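Local coordinates for membrane protein (Acinetobacter baumannii AB307-0294, PDB 5DL5) that forms a beta-barrel of the OprD porin family in the outer membrane and probably lets small molecules, antibiotics among them, into the cell, at residues Y237-A248 against G270-S281. Sequence-based numbering, arbitrary orientation.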
ATOM      1  N   TYR A 237       8.798   2.170 -19.313  1.00 38.63           N
ATOM      2  CA  TYR A 237       7.478   2.666 -19.458  1.00 39.92           C
ATOM      3  C   TYR A 237       6.531   1.814 -18.707  1.00 37.43           C
ATOM      4  O   TYR A 237       6.652   0.593 -18.678  1.00 37.96           O
ATOM      5  CB  TYR A 237       7.037   2.588 -20.922  1.00 41.62           C
ATOM      6  CG  TYR A 237       7.924   3.286 -21.890  1.00 45.79           C
ATOM      7  CD1 TYR A 237       8.939   2.593 -22.538  1.00 53.94           C
ATOM      8  CD2 TYR A 237       7.714   4.581 -22.210  1.00 52.70           C
ATOM      9  CE1 TYR A 237       9.719   3.203 -23.504  1.00 57.17           C
ATOM     10  CE2 TYR A 237       8.465   5.218 -23.150  1.00 57.37           C
ATOM     11  CZ  TYR A 237       9.460   4.508 -23.798  1.00 60.70           C
ATOM     12  OH  TYR A 237      10.235   5.163 -24.695  1.00 67.29           O
ATOM     13  N   ASP A 238       5.579   2.443 -18.104  1.00 36.43           N
ATOM     14  CA  ASP A 238       4.565   1.764 -17.282  1.00 38.27           C
ATOM     15  C   ASP A 238       3.158   2.325 -17.586  1.00 38.63           C
ATOM     16  O   ASP A 238       2.939   3.603 -17.614  1.00 38.00           O
ATOM     17  CB  ASP A 238       4.876   1.929 -15.779  1.00 39.79           C
ATOM     18  CG  ASP A 238       3.974   1.025 -14.911  1.00 47.52           C
ATOM     19  OD1 ASP A 238       4.265  -0.232 -14.796  1.00 46.21           O
ATOM     20  OD2 ASP A 238       2.893   1.521 -14.435  1.00 49.34           O
ATOM     21  N   PHE A 239       2.206   1.423 -17.800  1.00 34.17           N
ATOM     22  CA  PHE A 239       0.770   1.783 -17.911  1.00 32.97           C
ATOM     23  C   PHE A 239       0.023   0.965 -16.902  1.00 35.72           C
ATOM     24  O   PHE A 239       0.150  -0.315 -16.879  1.00 38.13           O
ATOM     25  CB  PHE A 239       0.374   1.541 -19.403  1.00 36.62           C
ATOM     26  CG  PHE A 239      -1.094   1.779 -19.774  1.00 42.76           C
ATOM     27  CD1 PHE A 239      -1.888   2.796 -19.194  1.00 43.20           C
ATOM     28  CD2 PHE A 239      -1.675   1.018 -20.837  1.00 46.29           C
ATOM     29  CE1 PHE A 239      -3.229   2.989 -19.567  1.00 46.42           C
ATOM     30  CE2 PHE A 239      -3.022   1.223 -21.254  1.00 48.41           C
ATOM     31  CZ  PHE A 239      -3.799   2.234 -20.654  1.00 48.50           C
ATOM     32  N   SER A 240      -0.622   1.646 -15.970  1.00 32.51           N
ATOM     33  CA  SER A 240      -1.327   1.032 -14.883  1.00 32.58           C
ATOM     34  C   SER A 240      -2.752   1.614 -14.850  1.00 34.73           C
ATOM     35  O   SER A 240      -2.964   2.798 -15.181  1.00 34.37           O
ATOM     36  CB  SER A 240      -0.662   1.332 -13.527  1.00 31.52           C
ATOM     37  OG  SER A 240       0.580   0.638 -13.497  1.00 33.35           O
ATOM     38  N   GLY A 241      -3.719   0.830 -14.377  1.00 33.39           N
ATOM     39  CA  GLY A 241      -5.029   1.393 -14.060  1.00 34.11           C
ATOM     40  C   GLY A 241      -6.034   0.543 -13.252  1.00 33.07           C
ATOM     41  O   GLY A 241      -5.845  -0.648 -13.124  1.00 29.46           O
ATOM     42  N   TYR A 242      -6.954   1.235 -12.571  1.00 29.93           N
ATOM     43  CA  TYR A 242      -8.067   0.533 -11.918  1.00 31.79           C
ATOM     44  C   TYR A 242      -9.423   0.988 -12.480  1.00 30.20           C
ATOM     45  O   TYR A 242      -9.680   2.191 -12.770  1.00 28.21           O
ATOM     46  CB  TYR A 242      -8.132   0.798 -10.432  1.00 30.38           C
ATOM     47  CG  TYR A 242      -6.961   0.378  -9.609  1.00 30.10           C
ATOM     48  CD1 TYR A 242      -5.921   1.259  -9.376  1.00 28.37           C
ATOM     49  CD2 TYR A 242      -6.978  -0.862  -8.937  1.00 28.17           C
ATOM     50  CE1 TYR A 242      -4.872   0.901  -8.509  1.00 29.86           C
ATOM     51  CE2 TYR A 242      -5.911  -1.288  -8.172  1.00 29.13           C
ATOM     52  CZ  TYR A 242      -4.856  -0.369  -7.938  1.00 30.33           C
ATOM     53  OH  TYR A 242      -3.870  -0.763  -7.140  1.00 29.47           O
ATOM     54  N   HIS A 243     -10.287   0.010 -12.543  1.00 31.21           N
ATOM     55  CA  HIS A 243     -11.717   0.240 -12.693  1.00 32.86           C
ATOM     56  C   HIS A 243     -12.484  -0.223 -11.422  1.00 31.63           C
ATOM     57  O   HIS A 243     -12.414  -1.409 -11.062  1.00 33.22           O
ATOM     58  CB  HIS A 243     -12.178  -0.487 -13.932  1.00 35.73           C
ATOM     59  CG  HIS A 243     -13.655  -0.504 -14.097  1.00 42.42           C
ATOM     60  ND1 HIS A 243     -14.347   0.577 -14.579  1.00 45.80           N
ATOM     61  CD2 HIS A 243     -14.589  -1.421 -13.737  1.00 47.47           C
ATOM     62  CE1 HIS A 243     -15.644   0.294 -14.624  1.00 48.40           C
ATOM     63  NE2 HIS A 243     -15.817  -0.907 -14.095  1.00 53.24           N
ATOM     64  N   THR A 244     -13.253   0.671 -10.814  1.00 31.17           N
ATOM     65  CA  THR A 244     -13.977   0.343  -9.590  1.00 31.64           C
ATOM     66  C   THR A 244     -15.424   0.702  -9.688  1.00 33.96           C
ATOM     67  O   THR A 244     -15.814   1.817 -10.028  1.00 33.40           O
ATOM     68  CB  THR A 244     -13.391   1.115  -8.382  1.00 31.45           C
ATOM     69  OG1 THR A 244     -12.013   0.879  -8.309  1.00 28.95           O
ATOM     70  CG2 THR A 244     -14.084   0.658  -6.990  1.00 31.17           C
ATOM     71  N   LYS A 245     -16.272  -0.241  -9.373  1.00 34.14           N
ATOM     72  CA  LYS A 245     -17.681  -0.006  -9.226  1.00 37.65           C
ATOM     73  C   LYS A 245     -18.023  -0.184  -7.758  1.00 35.51           C
ATOM     74  O   LYS A 245     -17.861  -1.288  -7.160  1.00 30.31           O
ATOM     75  CB  LYS A 245     -18.529  -0.973 -10.074  1.00 42.27           C
ATOM     76  CG  LYS A 245     -19.972  -0.521 -10.082  1.00 52.08           C
ATOM     77  CD  LYS A 245     -20.832  -1.350 -11.026  1.00 60.26           C
ATOM     78  CE  LYS A 245     -20.890  -2.792 -10.495  1.00 62.34           C
ATOM     79  NZ  LYS A 245     -22.194  -3.474 -10.734  1.00 76.08           N
ATOM     80  N   PHE A 246     -18.454   0.908  -7.185  1.00 34.31           N
ATOM     81  CA  PHE A 246     -18.863   0.943  -5.804  1.00 37.65           C
ATOM     82  C   PHE A 246     -20.310   0.623  -5.727  1.00 39.78           C
ATOM     83  O   PHE A 246     -21.144   1.189  -6.477  1.00 38.09           O
ATOM     84  CB  PHE A 246     -18.636   2.367  -5.175  1.00 36.74           C
ATOM     85  CG  PHE A 246     -17.215   2.723  -5.025  1.00 35.70           C
ATOM     86  CD1 PHE A 246     -16.501   2.338  -3.887  1.00 34.69           C
ATOM     87  CD2 PHE A 246     -16.569   3.417  -5.985  1.00 36.16           C
ATOM     88  CE1 PHE A 246     -15.154   2.686  -3.750  1.00 35.08           C
ATOM     89  CE2 PHE A 246     -15.225   3.792  -5.858  1.00 36.41           C
ATOM     90  CZ  PHE A 246     -14.506   3.410  -4.724  1.00 35.67           C
ATOM     91  N   ASP A 247     -20.623  -0.258  -4.789  1.00 41.43           N
ATOM     92  CA  ASP A 247     -22.096  -0.708  -4.537  1.00 44.23           C
ATOM     93  C   ASP A 247     -22.818   0.525  -3.967  1.00 42.17           C
ATOM     94  O   ASP A 247     -22.184   1.432  -3.303  1.00 39.84           O
ATOM     95  CB  ASP A 247     -22.036  -1.817  -3.472  1.00 50.35           C
ATOM     96  CG  ASP A 247     -23.341  -2.605  -3.247  1.00 59.07           C
ATOM     97  OD1 ASP A 247     -23.503  -3.671  -3.917  1.00 67.16           O
ATOM     98  OD2 ASP A 247     -24.109  -2.306  -2.258  1.00 63.80           O
ATOM     99  N   ALA A 248     -24.120   0.531  -4.142  1.00 46.51           N
ATOM    100  CA  ALA A 248     -25.035   1.588  -3.650  1.00 49.80           C
ATOM    101  C   ALA A 248     -24.891   1.806  -2.166  1.00 51.61           C
ATOM    102  O   ALA A 248     -24.918   2.938  -1.728  1.00 50.67           O
ATOM    103  CB  ALA A 248     -26.485   1.245  -3.970  1.00 52.40           C
ATOM    104  N   GLY A 270     -26.108   5.526  -1.929  1.00 49.20           N
ATOM    105  CA  GLY A 270     -27.392   4.983  -2.250  1.00 52.23           C
ATOM    106  C   GLY A 270     -27.534   4.715  -3.740  1.00 53.23           C
ATOM    107  O   GLY A 270     -28.576   4.300  -4.144  1.00 54.49           O
ATOM    108  N   GLU A 271     -26.540   4.958  -4.578  1.00 49.40           N
ATOM    109  CA  GLU A 271     -26.537   4.304  -5.881  1.00 52.10           C
ATOM    110  C   GLU A 271     -25.112   4.016  -6.283  1.00 47.39           C
ATOM    111  O   GLU A 271     -24.168   4.500  -5.605  1.00 44.55           O
ATOM    112  CB  GLU A 271     -27.208   5.154  -6.942  1.00 58.86           C
ATOM    113  CG  GLU A 271     -26.500   6.432  -7.255  1.00 59.86           C
ATOM    114  CD  GLU A 271     -27.326   7.285  -8.246  1.00 71.13           C
ATOM    115  OE1 GLU A 271     -28.543   7.452  -8.013  1.00 68.84           O
ATOM    116  OE2 GLU A 271     -26.727   7.796  -9.245  1.00 74.72           O
ATOM    117  N   GLU A 272     -24.971   3.169  -7.312  1.00 45.66           N
ATOM    118  CA  GLU A 272     -23.647   2.721  -7.761  1.00 46.38           C
ATOM    119  C   GLU A 272     -22.869   3.981  -8.273  1.00 42.60           C
ATOM    120  O   GLU A 272     -23.473   4.960  -8.767  1.00 40.74           O
ATOM    121  CB  GLU A 272     -23.765   1.582  -8.800  1.00 50.37           C
ATOM    122  CG  GLU A 272     -24.426   0.341  -8.196  1.00 58.90           C
ATOM    123  CD  GLU A 272     -24.165  -0.951  -8.939  1.00 66.84           C
ATOM    124  OE1 GLU A 272     -24.360  -1.033 -10.171  1.00 74.61           O
ATOM    125  OE2 GLU A 272     -23.773  -1.936  -8.266  1.00 80.70           O
ATOM    126  N   LYS A 273     -21.575   3.986  -8.060  1.00 37.55           N
ATOM    127  CA  LYS A 273     -20.679   5.040  -8.558  1.00 37.18           C
ATOM    128  C   LYS A 273     -19.478   4.301  -9.129  1.00 36.74           C
ATOM    129  O   LYS A 273     -19.150   3.202  -8.656  1.00 35.97           O
ATOM    130  CB  LYS A 273     -20.290   5.964  -7.406  1.00 36.19           C
ATOM    131  CG  LYS A 273     -21.393   6.796  -6.758  1.00 38.61           C
ATOM    132  CD  LYS A 273     -22.039   7.858  -7.693  1.00 39.18           C
ATOM    133  CE  LYS A 273     -23.269   8.453  -7.016  1.00 41.92           C
ATOM    134  NZ  LYS A 273     -23.873   9.485  -7.866  1.00 44.86           N
ATOM    135  N   THR A 274     -18.915   4.860 -10.186  1.00 36.17           N
ATOM    136  CA  THR A 274     -17.859   4.255 -10.939  1.00 38.03           C
ATOM    137  C   THR A 274     -16.705   5.204 -11.069  1.00 37.90           C
ATOM    138  O   THR A 274     -16.896   6.398 -11.351  1.00 36.10           O
ATOM    139  CB  THR A 274     -18.409   3.881 -12.333  1.00 45.11           C
ATOM    140  OG1 THR A 274     -19.252   2.758 -12.167  1.00 53.23           O
ATOM    141  CG2 THR A 274     -17.263   3.371 -13.314  1.00 46.89           C
ATOM    142  N   ASN A 275     -15.512   4.652 -10.922  1.00 36.70           N
ATOM    143  CA  ASN A 275     -14.237   5.375 -11.084  1.00 33.46           C
ATOM    144  C   ASN A 275     -13.453   4.572 -12.058  1.00 33.55           C
ATOM    145  O   ASN A 275     -13.403   3.343 -11.931  1.00 29.63           O
ATOM    146  CB  ASN A 275     -13.408   5.333  -9.825  1.00 33.64           C
ATOM    147  CG  ASN A 275     -12.060   6.001  -9.951  1.00 31.42           C
ATOM    148  OD1 ASN A 275     -11.016   5.303 -10.008  1.00 32.04           O
ATOM    149  ND2 ASN A 275     -12.054   7.362 -10.009  1.00 32.79           N
ATOM    150  N   ASN A 276     -12.834   5.235 -13.003  1.00 30.55           N
ATOM    151  CA  ASN A 276     -11.616   4.722 -13.675  1.00 31.95           C
ATOM    152  C   ASN A 276     -10.412   5.661 -13.357  1.00 30.91           C
ATOM    153  O   ASN A 276     -10.517   6.877 -13.431  1.00 33.91           O
ATOM    154  CB  ASN A 276     -11.785   4.666 -15.197  1.00 34.54           C
ATOM    155  CG  ASN A 276     -12.936   3.773 -15.587  1.00 40.75           C
ATOM    156  OD1 ASN A 276     -12.858   2.582 -15.450  1.00 46.32           O
ATOM    157  ND2 ASN A 276     -14.027   4.335 -15.915  1.00 42.08           N
ATOM    158  N   ILE A 277      -9.300   5.077 -12.975  1.00 28.83           N
ATOM    159  CA  ILE A 277      -8.041   5.807 -12.736  1.00 29.32           C
ATOM    160  C   ILE A 277      -6.978   5.034 -13.495  1.00 29.99           C
ATOM    161  O   ILE A 277      -6.827   3.821 -13.393  1.00 31.13           O
ATOM    162  CB  ILE A 277      -7.760   6.065 -11.266  1.00 27.75           C
ATOM    163  CG1 ILE A 277      -6.523   6.979 -11.118  1.00 27.48           C
ATOM    164  CG2 ILE A 277      -7.669   4.762 -10.500  1.00 29.54           C
ATOM    165  CD1 ILE A 277      -6.284   7.422  -9.691  1.00 28.53           C
ATOM    166  N   TRP A 278      -6.196   5.776 -14.251  1.00 30.02           N
ATOM    167  CA  TRP A 278      -5.061   5.218 -14.991  1.00 28.84           C
ATOM    168  C   TRP A 278      -3.851   6.180 -14.985  1.00 29.41           C
ATOM    169  O   TRP A 278      -4.016   7.335 -14.705  1.00 26.44           O
ATOM    170  CB  TRP A 278      -5.477   4.805 -16.391  1.00 33.66           C
ATOM    171  CG  TRP A 278      -5.920   5.888 -17.225  1.00 36.29           C
ATOM    172  CD1 TRP A 278      -7.206   6.376 -17.332  1.00 38.09           C
ATOM    173  CD2 TRP A 278      -5.094   6.722 -18.079  1.00 40.11           C
ATOM    174  NE1 TRP A 278      -7.183   7.480 -18.154  1.00 38.08           N
ATOM    175  CE2 TRP A 278      -5.932   7.747 -18.595  1.00 38.45           C
ATOM    176  CE3 TRP A 278      -3.741   6.750 -18.379  1.00 40.59           C
ATOM    177  CZ2 TRP A 278      -5.495   8.695 -19.510  1.00 40.92           C
ATOM    178  CZ3 TRP A 278      -3.267   7.799 -19.241  1.00 43.91           C
ATOM    179  CH2 TRP A 278      -4.190   8.729 -19.808  1.00 42.39           C
ATOM    180  N   ALA A 279      -2.680   5.667 -15.340  1.00 27.20           N
ATOM    181  CA  ALA A 279      -1.469   6.399 -15.287  1.00 30.79           C
ATOM    182  C   ALA A 279      -0.469   5.811 -16.219  1.00 30.65           C
ATOM    183  O   ALA A 279      -0.497   4.613 -16.452  1.00 31.28           O
ATOM    184  CB  ALA A 279      -0.906   6.445 -13.899  1.00 30.42           C
ATOM    185  N   ILE A 280       0.300   6.697 -16.852  1.00 30.70           N
ATOM    186  CA  ILE A 280       1.431   6.322 -17.670  1.00 34.20           C
ATOM    187  C   ILE A 280       2.682   6.990 -17.118  1.00 32.52           C
ATOM    188  O   ILE A 280       2.573   8.175 -16.708  1.00 34.95           O
ATOM    189  CB  ILE A 280       1.234   6.719 -19.142  1.00 37.73           C
ATOM    190  CG1 ILE A 280       0.862   8.230 -19.270  1.00 38.95           C
ATOM    191  CG2 ILE A 280       0.116   5.886 -19.705  1.00 40.56           C
ATOM    192  CD1 ILE A 280       0.861   8.806 -20.670  1.00 43.97           C
ATOM    193  N   SER A 281       3.810   6.255 -17.110  1.00 30.68           N
ATOM    194  CA  SER A 281       5.056   6.776 -16.584  1.00 32.41           C
ATOM    195  C   SER A 281       6.152   6.383 -17.498  1.00 33.61           C
ATOM    196  O   SER A 281       6.032   5.367 -18.202  1.00 34.34           O
ATOM    197  CB  SER A 281       5.265   6.336 -15.106  1.00 35.24           C
ATOM    198  OG  SER A 281       5.739   5.033 -15.163  1.00 40.17           O
TER
HETATM  199  O   HOH W   1     -10.905   2.682 -10.054  1.00 33.66           O
HETATM  200  O   HOH W   2     -21.749   4.136  -4.080  1.00 39.42           O
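His243 ND1 donates to Asn276 OD1 at 2.6 Å, a nearly straight bond whose acceptor lies in the imidazole plane. With His243 CG anti to the backbone N (chi1 171°), the ring stands alongside the Asn276 amide, the planes 24° apart. Ten backbone hydrogen bonds, from Asp238 with Ser281 to Phe246 with Lys273, join the antiparallel strands in unbroken register. On the opposite face a water links Thr244 OG1 (2.7 Å) to Asn275 OD1 (2.6 Å), short polar side chains consistent with a hydrated barrel interior; Asn275 ND2 turns to Val302 and Asn298. Near the strand ends, Lys245 NZ meets both carboxylate oxygens of Glu272 at 3.3 Å, a weakly bonded salt bridge at the surface.

Gly241, without a side chain, sits where the strands come to 3.9 Å between its CA and that of Trp278. Beside it, Phe239 CE1 reaches Trp278 CE3 at 4.0 Å and Phe239 CD1 touches Ile280 CG2 at 3.7 Å, apolar groups on the surface that probably face lipid. Side chains alternating between two faces, with this apolar patch on one, are characteristic of neighbouring strands in a porin beta-barrel wall.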